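Local coordinates for protein choline kinase (Streptococcus pneumoniae, PDB 4R78) that probably phosphorylates choline, as expected of a choline kinase with a protein kinase-like fold, and binds adenosine monophosphate in its nucleotide pocket, at residues Tyr156-Tyr166 with Ile270-Glu280. Sequence-based numbering, arbitrary orientation.
Sequences YESLIEEQIPY and IWSLWTVYKEE
The carboxylate of E280 takes two consecutive backbone N-H groups just beyond helix 149-159: E161 N donates to the syn lone pair of E280 OE1 (2.9 Å, N-H...O 174°), and E162 N to OE2 (3.0 Å), also syn but slightly out of the carboxylate plane. At 2.7 Å from E280 OE2, E162 OE1 is close enough that one acid probably holds a proton; the carboxylate planes are nearly coplanar. Farther along the chain, Y166 OH donates to S272 O (2.6 Å), which lies at the edge of the tyrosine ring; the hydroxyl is tilted 34° from the S272 carbonyl plane. V276 CG2 lies against the same hydroxyl and ring, which also stacks on Y293 of helix 288-303. In the helical lobe of this protein kinase-like fold, the end of helix 149-159 and the chain after it pack along the C-terminal part of helix 257-280. Y156 is a knob among I270, L273, W274 and Y277; with CG anti to its carbonyl carbon (chi1 -75°), its ring lies along W274, one face over W274 N and OH 3.2 Å from W274 CD1 at the indole edge. I160 CD1 lies against L273 and V276. L159 CB makes a CH-pi contact over the Y277 ring (4.0 Å to the centroid); Y277 OH is hydrogen-bonded to G70 O.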
loop_
_atom_site.group_PDB
_atom_site.type_symbol
_atom_site.label_atom_id
_atom_site.label_comp_id
_atom_site.label_asym_id
_atom_site.label_seq_id
_atom_site.Cartn_x
_atom_site.Cartn_y
_atom_site.Cartn_z
ATOM N N TYR A 156 13.194 8.721 0.109
ATOM C CA TYR A 156 13.867 7.620 -0.583
ATOM C C TYR A 156 15.244 8.028 -1.102
ATOM O O TYR A 156 16.196 7.254 -1.016
ATOM C CB TYR A 156 12.995 7.049 -1.710
ATOM C CG TYR A 156 11.858 6.199 -1.199
ATOM C CD1 TYR A 156 12.096 4.930 -0.668
ATOM C CD2 TYR A 156 10.544 6.663 -1.225
ATOM C CE1 TYR A 156 11.055 4.144 -0.183
ATOM C CE2 TYR A 156 9.494 5.884 -0.747
ATOM C CZ TYR A 156 9.759 4.625 -0.227
ATOM O OH TYR A 156 8.726 3.853 0.257
ATOM N N GLU A 157 15.347 9.246 -1.628
ATOM C CA GLU A 157 16.623 9.756 -2.127
ATOM C C GLU A 157 17.689 9.800 -1.038
ATOM O O GLU A 157 18.864 9.530 -1.299
ATOM C CB GLU A 157 16.448 11.137 -2.760
ATOM C CG GLU A 157 15.716 11.103 -4.092
ATOM C CD GLU A 157 15.537 12.473 -4.700
ATOM O OE1 GLU A 157 15.338 13.449 -3.947
ATOM O OE2 GLU A 157 15.578 12.570 -5.943
ATOM N N SER A 158 17.271 10.128 0.181
ATOM C CA SER A 158 18.173 10.143 1.328
ATOM C C SER A 158 18.643 8.736 1.707
ATOM O O SER A 158 19.812 8.533 2.039
ATOM C CB SER A 158 17.498 10.813 2.527
ATOM O OG SER A 158 18.381 10.870 3.639
ATOM N N LEU A 159 17.729 7.773 1.645
ATOM C CA LEU A 159 18.026 6.399 2.053
ATOM C C LEU A 159 18.850 5.617 1.032
ATOM O O LEU A 159 19.624 4.731 1.405
ATOM C CB LEU A 159 16.732 5.647 2.387
ATOM C CG LEU A 159 16.044 6.099 3.679
ATOM C CD1 LEU A 159 14.566 5.759 3.660
ATOM C CD2 LEU A 159 16.728 5.507 4.908
ATOM N N ILE A 160 18.676 5.940 -0.249
ATOM C CA ILE A 160 19.402 5.267 -1.328
ATOM C C ILE A 160 20.881 5.668 -1.324
ATOM O O ILE A 160 21.211 6.850 -1.351
ATOM C CB ILE A 160 18.753 5.539 -2.713
ATOM C CG1 ILE A 160 17.367 4.883 -2.790
ATOM C CG2 ILE A 160 19.649 5.043 -3.849
ATOM C CD1 ILE A 160 16.473 5.448 -3.890
ATOM N N GLU A 161 21.757 4.669 -1.287
ATOM C CA GLU A 161 23.202 4.884 -1.226
ATOM C C GLU A 161 23.811 5.147 -2.606
ATOM O O GLU A 161 24.664 6.025 -2.762
ATOM C CB GLU A 161 23.875 3.673 -0.561
ATOM C CG GLU A 161 25.394 3.758 -0.406
ATOM C CD GLU A 161 26.151 3.424 -1.686
ATOM O OE1 GLU A 161 25.684 2.564 -2.464
ATOM O OE2 GLU A 161 27.220 4.028 -1.910
ATOM N N GLU A 162 23.372 4.375 -3.595
ATOM C CA GLU A 162 23.972 4.379 -4.926
ATOM C C GLU A 162 23.591 5.615 -5.736
ATOM O O GLU A 162 22.588 6.274 -5.454
ATOM C CB GLU A 162 23.568 3.107 -5.686
ATOM C CG GLU A 162 22.124 3.101 -6.204
ATOM C CD GLU A 162 21.647 1.719 -6.599
ATOM O OE1 GLU A 162 21.402 0.896 -5.695
ATOM O OE2 GLU A 162 21.498 1.457 -7.808
ATOM N N GLN A 163 24.403 5.926 -6.743
ATOM C CA GLN A 163 24.000 6.892 -7.758
ATOM C C GLN A 163 22.697 6.381 -8.373
ATOM O O GLN A 163 22.588 5.198 -8.700
ATOM C CB GLN A 163 25.078 7.026 -8.831
ATOM C CG GLN A 163 24.891 8.228 -9.758
ATOM C CD GLN A 163 25.638 8.094 -11.079
ATOM O OE1 GLN A 163 26.559 7.287 -11.217
ATOM N NE2 GLN A 163 25.234 8.892 -12.060
ATOM N N ILE A 164 21.705 7.259 -8.503
ATOM C CA ILE A 164 20.392 6.848 -9.009
ATOM C C ILE A 164 20.558 6.081 -10.329
ATOM O O ILE A 164 21.157 6.605 -11.277
ATOM C CB ILE A 164 19.417 8.055 -9.154
ATOM C CG1 ILE A 164 19.101 8.676 -7.781
ATOM C CG2 ILE A 164 18.130 7.645 -9.875
ATOM C CD1 ILE A 164 18.405 7.739 -6.783
ATOM N N PRO A 165 20.057 4.828 -10.384
ATOM C CA PRO A 165 20.345 3.969 -11.539
ATOM C C PRO A 165 19.471 4.247 -12.762
ATOM O O PRO A 165 19.720 3.691 -13.838
ATOM C CB PRO A 165 20.067 2.562 -10.998
ATOM C CG PRO A 165 19.010 2.772 -9.975
ATOM C CD PRO A 165 19.314 4.100 -9.334
ATOM N N TYR A 166 18.460 5.094 -12.597
ATOM C CA TYR A 166 17.503 5.360 -13.667
ATOM C C TYR A 166 18.019 6.432 -14.614
ATOM O O TYR A 166 18.699 7.369 -14.199
ATOM C CB TYR A 166 16.136 5.742 -13.090
ATOM C CG TYR A 166 15.520 4.672 -12.214
ATOM C CD1 TYR A 166 15.448 3.349 -12.648
ATOM C CD2 TYR A 166 15.014 4.981 -10.953
ATOM C CE1 TYR A 166 14.893 2.359 -11.856
ATOM C CE2 TYR A 166 14.449 3.993 -10.148
ATOM C CZ TYR A 166 14.395 2.683 -10.609
ATOM O OH TYR A 166 13.838 1.688 -9.834
ATOM N N ILE A 270 7.717 7.350 -7.117
ATOM C CA ILE A 270 7.938 6.925 -5.738
ATOM C C ILE A 270 8.240 5.431 -5.623
ATOM O O ILE A 270 9.226 5.042 -4.989
ATOM C CB ILE A 270 6.765 7.356 -4.822
ATOM C CG1 ILE A 270 6.813 8.874 -4.624
ATOM C CG2 ILE A 270 6.809 6.622 -3.471
ATOM C CD1 ILE A 270 5.525 9.494 -4.139
ATOM N N TRP A 271 7.413 4.593 -6.241
ATOM C CA TRP A 271 7.625 3.146 -6.135
ATOM C C TRP A 271 8.863 2.652 -6.899
ATOM O O TRP A 271 9.441 1.622 -6.542
ATOM C CB TRP A 271 6.353 2.354 -6.480
ATOM C CG TRP A 271 5.187 2.660 -5.556
ATOM C CD1 TRP A 271 3.962 3.152 -5.918
ATOM C CD2 TRP A 271 5.146 2.507 -4.126
ATOM N NE1 TRP A 271 3.162 3.309 -4.810
ATOM C CE2 TRP A 271 3.861 2.921 -3.698
ATOM C CE3 TRP A 271 6.067 2.058 -3.166
ATOM C CZ2 TRP A 271 3.473 2.904 -2.352
ATOM C CZ3 TRP A 271 5.679 2.037 -1.825
ATOM C CH2 TRP A 271 4.391 2.459 -1.432
ATOM N N SER A 272 9.293 3.390 -7.925
ATOM C CA SER A 272 10.567 3.069 -8.575
ATOM C C SER A 272 11.743 3.324 -7.623
ATOM O O SER A 272 12.722 2.582 -7.634
ATOM C CB SER A 272 10.746 3.812 -9.910
ATOM O OG SER A 272 11.157 5.158 -9.729
ATOM N N LEU A 273 11.627 4.352 -6.783
ATOM C CA LEU A 273 12.685 4.670 -5.817
ATOM C C LEU A 273 12.660 3.683 -4.649
ATOM O O LEU A 273 13.707 3.215 -4.193
ATOM C CB LEU A 273 12.582 6.123 -5.334
ATOM C CG LEU A 273 12.845 7.209 -6.388
ATOM C CD1 LEU A 273 12.423 8.582 -5.881
ATOM C CD2 LEU A 273 14.309 7.238 -6.839
ATOM N N TRP A 274 11.455 3.346 -4.194
ATOM C CA TRP A 274 11.246 2.253 -3.242
ATOM C C TRP A 274 11.963 0.971 -3.693
ATOM O O TRP A 274 12.597 0.288 -2.883
ATOM C CB TRP A 274 9.741 2.019 -3.080
ATOM C CG TRP A 274 9.327 0.838 -2.229
ATOM C CD1 TRP A 274 9.076 0.839 -0.883
ATOM C CD2 TRP A 274 9.088 -0.502 -2.679
ATOM N NE1 TRP A 274 8.700 -0.419 -0.471
ATOM C CE2 TRP A 274 8.698 -1.261 -1.550
ATOM C CE3 TRP A 274 9.166 -1.135 -3.930
ATOM C CZ2 TRP A 274 8.399 -2.628 -1.632
ATOM C CZ3 TRP A 274 8.863 -2.492 -4.014
ATOM C CH2 TRP A 274 8.480 -3.222 -2.870
ATOM N N THR A 275 11.876 0.665 -4.989
ATOM C CA THR A 275 12.500 -0.531 -5.557
ATOM C C THR A 275 14.012 -0.514 -5.362
ATOM O O THR A 275 14.592 -1.506 -4.903
ATOM C CB THR A 275 12.164 -0.685 -7.059
ATOM O OG1 THR A 275 10.746 -0.782 -7.216
ATOM C CG2 THR A 275 12.808 -1.945 -7.634
ATOM N N VAL A 276 14.640 0.611 -5.696
ATOM C CA VAL A 276 16.092 0.749 -5.541
ATOM C C VAL A 276 16.506 0.489 -4.095
ATOM O O VAL A 276 17.440 -0.279 -3.841
ATOM C CB VAL A 276 16.595 2.131 -6.013
ATOM C CG1 VAL A 276 18.108 2.245 -5.847
ATOM C CG2 VAL A 276 16.221 2.349 -7.462
ATOM N N TYR A 277 15.793 1.107 -3.155
ATOM C CA TYR A 277 16.100 0.948 -1.739
ATOM C C TYR A 277 15.938 -0.502 -1.272
ATOM O O TYR A 277 16.799 -1.031 -0.552
ATOM C CB TYR A 277 15.238 1.895 -0.903
ATOM C CG TYR A 277 15.512 1.844 0.583
ATOM C CD1 TYR A 277 16.815 1.919 1.079
ATOM C CD2 TYR A 277 14.465 1.739 1.493
ATOM C CE1 TYR A 277 17.065 1.878 2.452
ATOM C CE2 TYR A 277 14.705 1.694 2.864
ATOM C CZ TYR A 277 16.003 1.767 3.333
ATOM O OH TYR A 277 16.243 1.725 4.690
ATOM N N LYS A 278 14.846 -1.144 -1.678
ATOM C CA LYS A 278 14.621 -2.542 -1.318
ATOM C C LYS A 278 15.704 -3.460 -1.875
ATOM O O LYS A 278 16.124 -4.418 -1.211
ATOM C CB LYS A 278 13.229 -3.007 -1.761
ATOM C CG LYS A 278 12.092 -2.480 -0.887
ATOM C CD LYS A 278 12.086 -3.176 0.472
ATOM C CE LYS A 278 10.836 -2.873 1.271
ATOM N NZ LYS A 278 10.882 -3.598 2.577
ATOM N N GLU A 279 16.167 -3.167 -3.087
ATOM C CA GLU A 279 17.216 -3.980 -3.691
ATOM C C GLU A 279 18.566 -3.779 -3.005
ATOM O O GLU A 279 19.350 -4.723 -2.899
ATOM C CB GLU A 279 17.293 -3.756 -5.202
ATOM C CG GLU A 279 16.060 -4.281 -5.937
ATOM C CD GLU A 279 16.222 -4.295 -7.441
ATOM O OE1 GLU A 279 16.876 -3.382 -7.985
ATOM O OE2 GLU A 279 15.692 -5.222 -8.089
ATOM N N GLU A 280 18.823 -2.566 -2.513
ATOM C CA GLU A 280 20.043 -2.297 -1.739
ATOM C C GLU A 280 20.104 -3.124 -0.455
ATOM O O GLU A 280 21.188 -3.399 0.061
ATOM C CB GLU A 280 20.184 -0.803 -1.432
ATOM C CG GLU A 280 20.516 0.017 -2.658
ATOM C CD GLU A 280 21.007 1.426 -2.362
ATOM O OE1 GLU A 280 20.909 1.902 -1.211
ATOM O OE2 GLU A 280 21.496 2.066 -3.312
#